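Local coordinates for stress-induced-phosphoprotein 1 (Caenorhabditis elegans, PDB 4GCN) that acts as an Hsp70- and Hsp90-binding co-chaperone that inhibits the Hsp90 ATPase and raises longevity and thermotolerance, represented here by its N-terminal TPR domain, at residues T5-A10 against I35-S40; K12-A17 against H28-K33. All blocks are in the same frame, centred on the assembly; numbering follows the deposited sequence. Where two conformers were deposited one is given.

Contact 1 of 2, residues T5-A10 against I35-S40; sequences TDAAIA and IELDPS
Asp38 and Leu37 close on the first turns of helix 3-20 from the far end of helix 24-37, with Ala8 lodged between them. The methyl of Ala8 meets both beta carbons, with Ala8 CB 3.6 Å from Asp38 CB and 3.7 Å from Leu37 CB. Leu37 reaches past it with one branch: CD1 lies 3.9 Å from Ala7 CB and also against the Ala7 carbonyl. These are the two antiparallel helices of the first TPR repeat, and Asp38, the first residue to leave helical geometry, begins the turn toward helix 42-54, whose Phe44 also touches Ala8. Asp38 holds its carboxylate against Thr5 because chi1 of 179° swings CG opposite its own amide nitrogen; Thr5 CG2 packs 3.5 Å from Asp38 OD2, while the Thr5 hydroxyl pairs with the backbone N of Asn2. A water donates to both Asp38 OD2 (2.7 Å) and Thr5 O, bridging helix 3-20 to the residue just past helix 24-37. Asp38 OD1 instead accepts from Ser40 N (3.1 Å), well above the carboxylate plane, forming an Asx turn. Replacing this aspartate by alanine would probably leave the bridging water with Thr5 O but no carboxylate, and the Ser40 amide without its acceptor.

Contact 2 of 2, residues K12-A17 against H28-K33; sequences KDLGNA and HVHYDK
Segments 12-17 and 28-33 run antiparallel, their helix axes 7.5 Å apart at closest approach and 164° between their directions, and Gly15 and His30 bring their CA atoms to 4.8 Å. This close approach depends on Gly15, where a beta carbon would collide with Tyr31 CE1. Its CA instead lies over one face of the Tyr31 phenol, offset toward the rim and 4.1 Å from the ring centroid, a CH-pi contact. The phenol, which also touches Tyr19, extends across the neighbouring helix to Asn16, which approaches at the ring edge. Asn16 ND2 donates to Tyr31 OH over 2.6 Å, a short and somewhat bent bond (145°) that lies nearly in the amide plane, with amide and ring planes 63° apart. The same ND2 also bonds to Asn47 OD1, so two oxygens grip the amide nitrogen and probably fix the rotation of the amide. His30 also packs on Gly15, with His30 CB 3.4 Å from Gly15 N. Its CG is anti to the carbonyl carbon, which places a face of the imidazole against Leu14; there Leu14 CB sits squarely over the ring centre, 3.6 Å from the His30 centroid, and Leu14 CD1 reaches on to CE1. His30 ND1 is hydrogen-bonded to Glu11, one residue before the segment, so a polar tie to helix 3-20 accompanies the apolar cover. Such close packing of helices A (3-20) and B (24-37), with a small residue at the crossing, is characteristic of the TPR helical hairpin. Helix 42-54, the first helix of the next repeat, joins through Asn47, Lys48 and Val51, all touching Tyr31.

How the contacts relate
Both contacts join helix 3-20 to helix 24-37 within the first TPR repeat and lie about 10 Å apart, contact 2 nearer the hairpin turn and contact 1 at the open end where the chain leaves for helix 42-54. Each is partly buried, combining two buried residues with more accessible ones. Their chemistry differs: contact 1 rests on alanine methyls, a leucine, a threonine and an aspartate, with no direct hydrogen bond across and a water as its polar bridge, whereas contact 2 sets two aromatic rings against a glycine and a leucine and adds a direct side-chain bond. Helix 42-54 borders both, meeting an alanine in contact 1 and the phenol in contact 2.

Contact 1 of 2, residues T5-A10 against I35-S40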
loop_
_atom_site.group_PDB
_atom_site.type_symbol
_atom_site.label_atom_id
_atom_site.label_comp_id
_atom_site.label_asym_id
_atom_site.label_seq_id
_atom_site.Cartn_x
_atom_site.Cartn_y
_atom_site.Cartn_z
ATOM N N THR A 5 -9.943 -17.300 -4.004
ATOM C CA THR A 5 -9.062 -16.564 -3.091
ATOM C C THR A 5 -7.662 -17.225 -2.992
ATOM O O THR A 5 -6.647 -16.509 -2.889
ATOM C CB THR A 5 -9.713 -16.302 -1.705
ATOM O OG1 THR A 5 -9.977 -17.518 -1.074
ATOM C CG2 THR A 5 -11.032 -15.541 -1.824
ATOM N N ASP A 6 -7.581 -18.537 -3.103
ATOM C CA ASP A 6 -6.290 -19.194 -3.192
ATOM C C ASP A 6 -5.590 -18.891 -4.481
ATOM O O ASP A 6 -4.378 -18.685 -4.475
ATOM C CB ASP A 6 -6.419 -20.703 -3.101
ATOM C CG ASP A 6 -6.796 -21.170 -1.717
ATOM O OD1 ASP A 6 -6.671 -20.385 -0.766
ATOM O OD2 ASP A 6 -7.215 -22.305 -1.597
ATOM N N ALA A 7 -6.343 -18.934 -5.599
ATOM C CA ALA A 7 -5.823 -18.567 -6.916
ATOM C C ALA A 7 -5.220 -17.152 -6.887
ATOM O O ALA A 7 -4.183 -16.915 -7.440
ATOM C CB ALA A 7 -6.924 -18.644 -7.990
ATOM N N ALA A 8 -5.886 -16.228 -6.228
ATOM C CA ALA A 8 -5.404 -14.878 -6.145
ATOM C C ALA A 8 -4.069 -14.809 -5.435
ATOM O O ALA A 8 -3.161 -14.078 -5.861
ATOM C CB ALA A 8 -6.430 -13.981 -5.455
ATOM N N ILE A 9 -3.967 -15.510 -4.326
ATOM C CA ILE A 9 -2.722 -15.541 -3.590
ATOM C C ILE A 9 -1.571 -16.081 -4.460
ATOM O O ILE A 9 -0.464 -15.652 -4.318
ATOM C CB ILE A 9 -2.919 -16.352 -2.282
ATOM C CG1 ILE A 9 -3.768 -15.541 -1.310
ATOM C CG2 ILE A 9 -1.582 -16.673 -1.641
ATOM C CD1 ILE A 9 -4.071 -16.233 0.003
ATOM N N ALA A 10 -1.830 -17.106 -5.283
ATOM C CA ALA A 10 -0.823 -17.710 -6.118
ATOM C C ALA A 10 -0.330 -16.648 -7.123
ATOM O O ALA A 10 0.856 -16.516 -7.343
ATOM C CB ALA A 10 -1.374 -18.969 -6.844
ATOM N N ILE A 35 -5.982 -9.154 -8.101
ATOM C CA ILE A 35 -7.115 -8.325 -7.837
ATOM C C ILE A 35 -8.317 -8.745 -8.661
ATOM O O ILE A 35 -9.437 -8.685 -8.180
ATOM C CB ILE A 35 -6.752 -6.818 -8.045
ATOM C CG1 ILE A 35 -5.725 -6.412 -6.965
ATOM C CG2 ILE A 35 -8.037 -5.963 -8.122
ATOM C CD1 ILE A 35 -4.918 -5.164 -7.278
ATOM N N GLU A 36 -8.088 -9.176 -9.884
ATOM C CA GLU A 36 -9.159 -9.745 -10.702
ATOM C C GLU A 36 -9.817 -10.958 -10.045
ATOM O O GLU A 36 -11.002 -11.081 -10.061
ATOM C CB GLU A 36 -8.605 -10.133 -12.052
ATOM C CG GLU A 36 -9.615 -10.131 -13.181
ATOM C CD GLU A 36 -8.984 -10.569 -14.503
ATOM O OE1 GLU A 36 -7.779 -10.271 -14.728
ATOM O OE2 GLU A 36 -9.671 -11.253 -15.299
ATOM N N LEU A 37 -9.006 -11.840 -9.468
ATOM C CA LEU A 37 -9.485 -13.056 -8.799
ATOM C C LEU A 37 -10.134 -12.798 -7.434
ATOM O O LEU A 37 -11.062 -13.504 -7.055
ATOM C CB LEU A 37 -8.308 -14.022 -8.617
ATOM C CG LEU A 37 -7.797 -14.645 -9.935
ATOM C CD1 LEU A 37 -6.389 -15.252 -9.839
ATOM C CD2 LEU A 37 -8.785 -15.694 -10.438
ATOM N N ASP A 38 -9.595 -11.833 -6.684
ATOM C CA ASP A 38 -10.051 -11.535 -5.328
ATOM C C ASP A 38 -9.730 -10.068 -5.024
ATOM O O ASP A 38 -8.684 -9.733 -4.459
ATOM C CB ASP A 38 -9.462 -12.469 -4.271
ATOM C CG ASP A 38 -9.927 -12.136 -2.839
ATOM O OD1 ASP A 38 -10.949 -11.442 -2.643
ATOM O OD2 ASP A 38 -9.225 -12.588 -1.913
ATOM N N PRO A 39 -10.658 -9.193 -5.396
ATOM C CA PRO A 39 -10.536 -7.764 -5.111
ATOM C C PRO A 39 -10.733 -7.363 -3.644
ATOM O O PRO A 39 -10.549 -6.208 -3.309
ATOM C CB PRO A 39 -11.647 -7.154 -5.976
ATOM C CG PRO A 39 -12.655 -8.225 -6.084
ATOM C CD PRO A 39 -11.899 -9.523 -6.084
ATOM N N SER A 40 -11.027 -8.297 -2.753
ATOM C CA SER A 40 -11.276 -8.030 -1.353
ATOM C C SER A 40 -10.034 -8.156 -0.485
ATOM O O SER A 40 -10.114 -7.984 0.728
ATOM C CB SER A 40 -12.332 -9.017 -0.835
ATOM O OG SER A 40 -11.800 -10.328 -0.600
HETATM O O HOH W 1 -6.863 -13.798 -1.683
#

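Contact 2 of 2, residues K12-A17 against H28-K33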
loop_
_atom_site.group_PDB
_atom_site.type_symbol
_atom_site.label_atom_id
_atom_site.label_comp_id
_atom_site.label_asym_id
_atom_site.label_seq_id
_atom_site.Cartn_x
_atom_site.Cartn_y
_atom_site.Cartn_z
ATOM N N LYS A 12 -0.329 -13.409 -6.551
ATOM C CA LYS A 12 0.443 -12.483 -5.736
ATOM C C LYS A 12 1.881 -12.988 -5.580
ATOM O O LYS A 12 2.827 -12.206 -5.632
ATOM C CB LYS A 12 -0.213 -12.318 -4.353
ATOM C CG LYS A 12 0.529 -11.412 -3.371
ATOM C CD LYS A 12 0.264 -11.809 -1.941
ATOM C CE LYS A 12 0.944 -13.128 -1.677
ATOM N NZ LYS A 12 1.138 -13.289 -0.256
ATOM N N ASP A 13 2.014 -14.267 -5.351
ATOM C CA ASP A 13 3.338 -14.868 -5.150
ATOM C C ASP A 13 4.170 -14.730 -6.441
ATOM O O ASP A 13 5.391 -14.458 -6.411
ATOM C CB ASP A 13 3.190 -16.300 -4.657
ATOM C CG ASP A 13 2.725 -16.375 -3.217
ATOM O OD1 ASP A 13 2.738 -15.349 -2.496
ATOM O OD2 ASP A 13 2.326 -17.455 -2.801
ATOM N N LEU A 14 3.510 -14.866 -7.589
ATOM C CA LEU A 14 4.175 -14.658 -8.875
ATOM C C LEU A 14 4.551 -13.185 -9.028
ATOM O O LEU A 14 5.633 -12.819 -9.543
ATOM C CB LEU A 14 3.269 -15.098 -10.059
ATOM C CG LEU A 14 2.899 -16.599 -10.104
ATOM C CD1 LEU A 14 2.088 -16.940 -11.352
ATOM C CD2 LEU A 14 4.129 -17.485 -10.078
ATOM N N GLY A 15 3.640 -12.311 -8.672
ATOM C CA GLY A 15 3.984 -10.871 -8.637
ATOM C C GLY A 15 5.209 -10.524 -7.758
ATOM O O GLY A 15 6.069 -9.695 -8.165
ATOM N N ASN A 16 5.294 -11.131 -6.557
ATOM C CA ASN A 16 6.392 -10.899 -5.635
ATOM C C ASN A 16 7.678 -11.371 -6.275
ATOM O O ASN A 16 8.680 -10.747 -6.131
ATOM C CB ASN A 16 6.228 -11.644 -4.304
ATOM C CG ASN A 16 5.087 -11.135 -3.404
ATOM O OD1 ASN A 16 4.779 -11.806 -2.385
ATOM N ND2 ASN A 16 4.429 -10.042 -3.737
ATOM N N ALA A 17 7.658 -12.481 -6.989
ATOM C CA ALA A 17 8.898 -12.988 -7.602
ATOM C C ALA A 17 9.430 -12.031 -8.704
ATOM O O ALA A 17 10.631 -11.841 -8.824
ATOM C CB ALA A 17 8.739 -14.441 -8.130
ATOM N N HIS A 28 3.235 -5.909 -11.788
ATOM C CA HIS A 28 1.891 -5.344 -11.959
ATOM C C HIS A 28 0.909 -6.312 -12.635
ATOM O O HIS A 28 -0.265 -6.381 -12.227
ATOM C CB HIS A 28 1.945 -4.043 -12.752
ATOM C CG HIS A 28 2.391 -2.844 -11.946
ATOM N ND1 HIS A 28 1.690 -2.370 -10.879
ATOM C CD2 HIS A 28 3.464 -1.986 -12.126
ATOM C CE1 HIS A 28 2.306 -1.299 -10.386
ATOM N NE2 HIS A 28 3.400 -1.059 -11.145
ATOM N N VAL A 29 1.363 -6.992 -13.691
ATOM C CA VAL A 29 0.538 -7.994 -14.446
ATOM C C VAL A 29 -0.097 -9.015 -13.482
ATOM O O VAL A 29 -1.324 -9.247 -13.475
ATOM C CB VAL A 29 1.371 -8.725 -15.525
ATOM C CG1 VAL A 29 0.710 -10.045 -15.961
ATOM C CG2 VAL A 29 1.586 -7.823 -16.750
ATOM N N HIS A 30 0.756 -9.589 -12.660
ATOM C CA HIS A 30 0.353 -10.570 -11.703
ATOM C C HIS A 30 -0.494 -10.033 -10.574
ATOM O O HIS A 30 -1.517 -10.664 -10.167
ATOM C CB HIS A 30 1.593 -11.271 -11.189
ATOM C CG HIS A 30 2.223 -12.240 -12.220
ATOM N ND1 HIS A 30 1.534 -13.315 -12.755
ATOM C CD2 HIS A 30 3.487 -12.283 -12.768
ATOM C CE1 HIS A 30 2.345 -13.979 -13.628
ATOM N NE2 HIS A 30 3.531 -13.351 -13.652
ATOM N N TYR A 31 -0.121 -8.869 -10.020
ATOM C CA TYR A 31 -0.914 -8.296 -8.914
ATOM C C TYR A 31 -2.272 -7.919 -9.444
ATOM O O TYR A 31 -3.257 -8.048 -8.765
ATOM C CB TYR A 31 -0.205 -7.099 -8.268
ATOM C CG TYR A 31 1.079 -7.388 -7.478
ATOM C CD1 TYR A 31 1.214 -8.506 -6.686
ATOM C CD2 TYR A 31 2.163 -6.496 -7.541
ATOM C CE1 TYR A 31 2.395 -8.750 -5.940
ATOM C CE2 TYR A 31 3.319 -6.737 -6.866
ATOM C CZ TYR A 31 3.444 -7.858 -6.050
ATOM O OH TYR A 31 4.587 -8.067 -5.348
ATOM N N ASP A 32 -2.324 -7.485 -10.697
ATOM C CA ASP A 32 -3.615 -7.130 -11.336
ATOM C C ASP A 32 -4.482 -8.365 -11.485
ATOM O O ASP A 32 -5.689 -8.308 -11.270
ATOM C CB ASP A 32 -3.393 -6.506 -12.731
ATOM C CG ASP A 32 -2.900 -5.023 -12.652
ATOM O OD1 ASP A 32 -2.957 -4.421 -11.554
ATOM O OD2 ASP A 32 -2.449 -4.500 -13.677
ATOM N N LYS A 33 -3.841 -9.459 -11.864
ATOM C CA LYS A 33 -4.501 -10.763 -11.937
ATOM C C LYS A 33 -5.009 -11.178 -10.540
ATOM O O LYS A 33 -6.114 -11.694 -10.410
ATOM C CB LYS A 33 -3.614 -11.834 -12.581
ATOM C CG LYS A 33 -3.571 -11.724 -14.108
ATOM C CD LYS A 33 -2.873 -12.922 -14.725
ATOM C CE LYS A 33 -2.341 -12.617 -16.104
ATOM N NZ LYS A 33 -1.792 -13.905 -16.596
#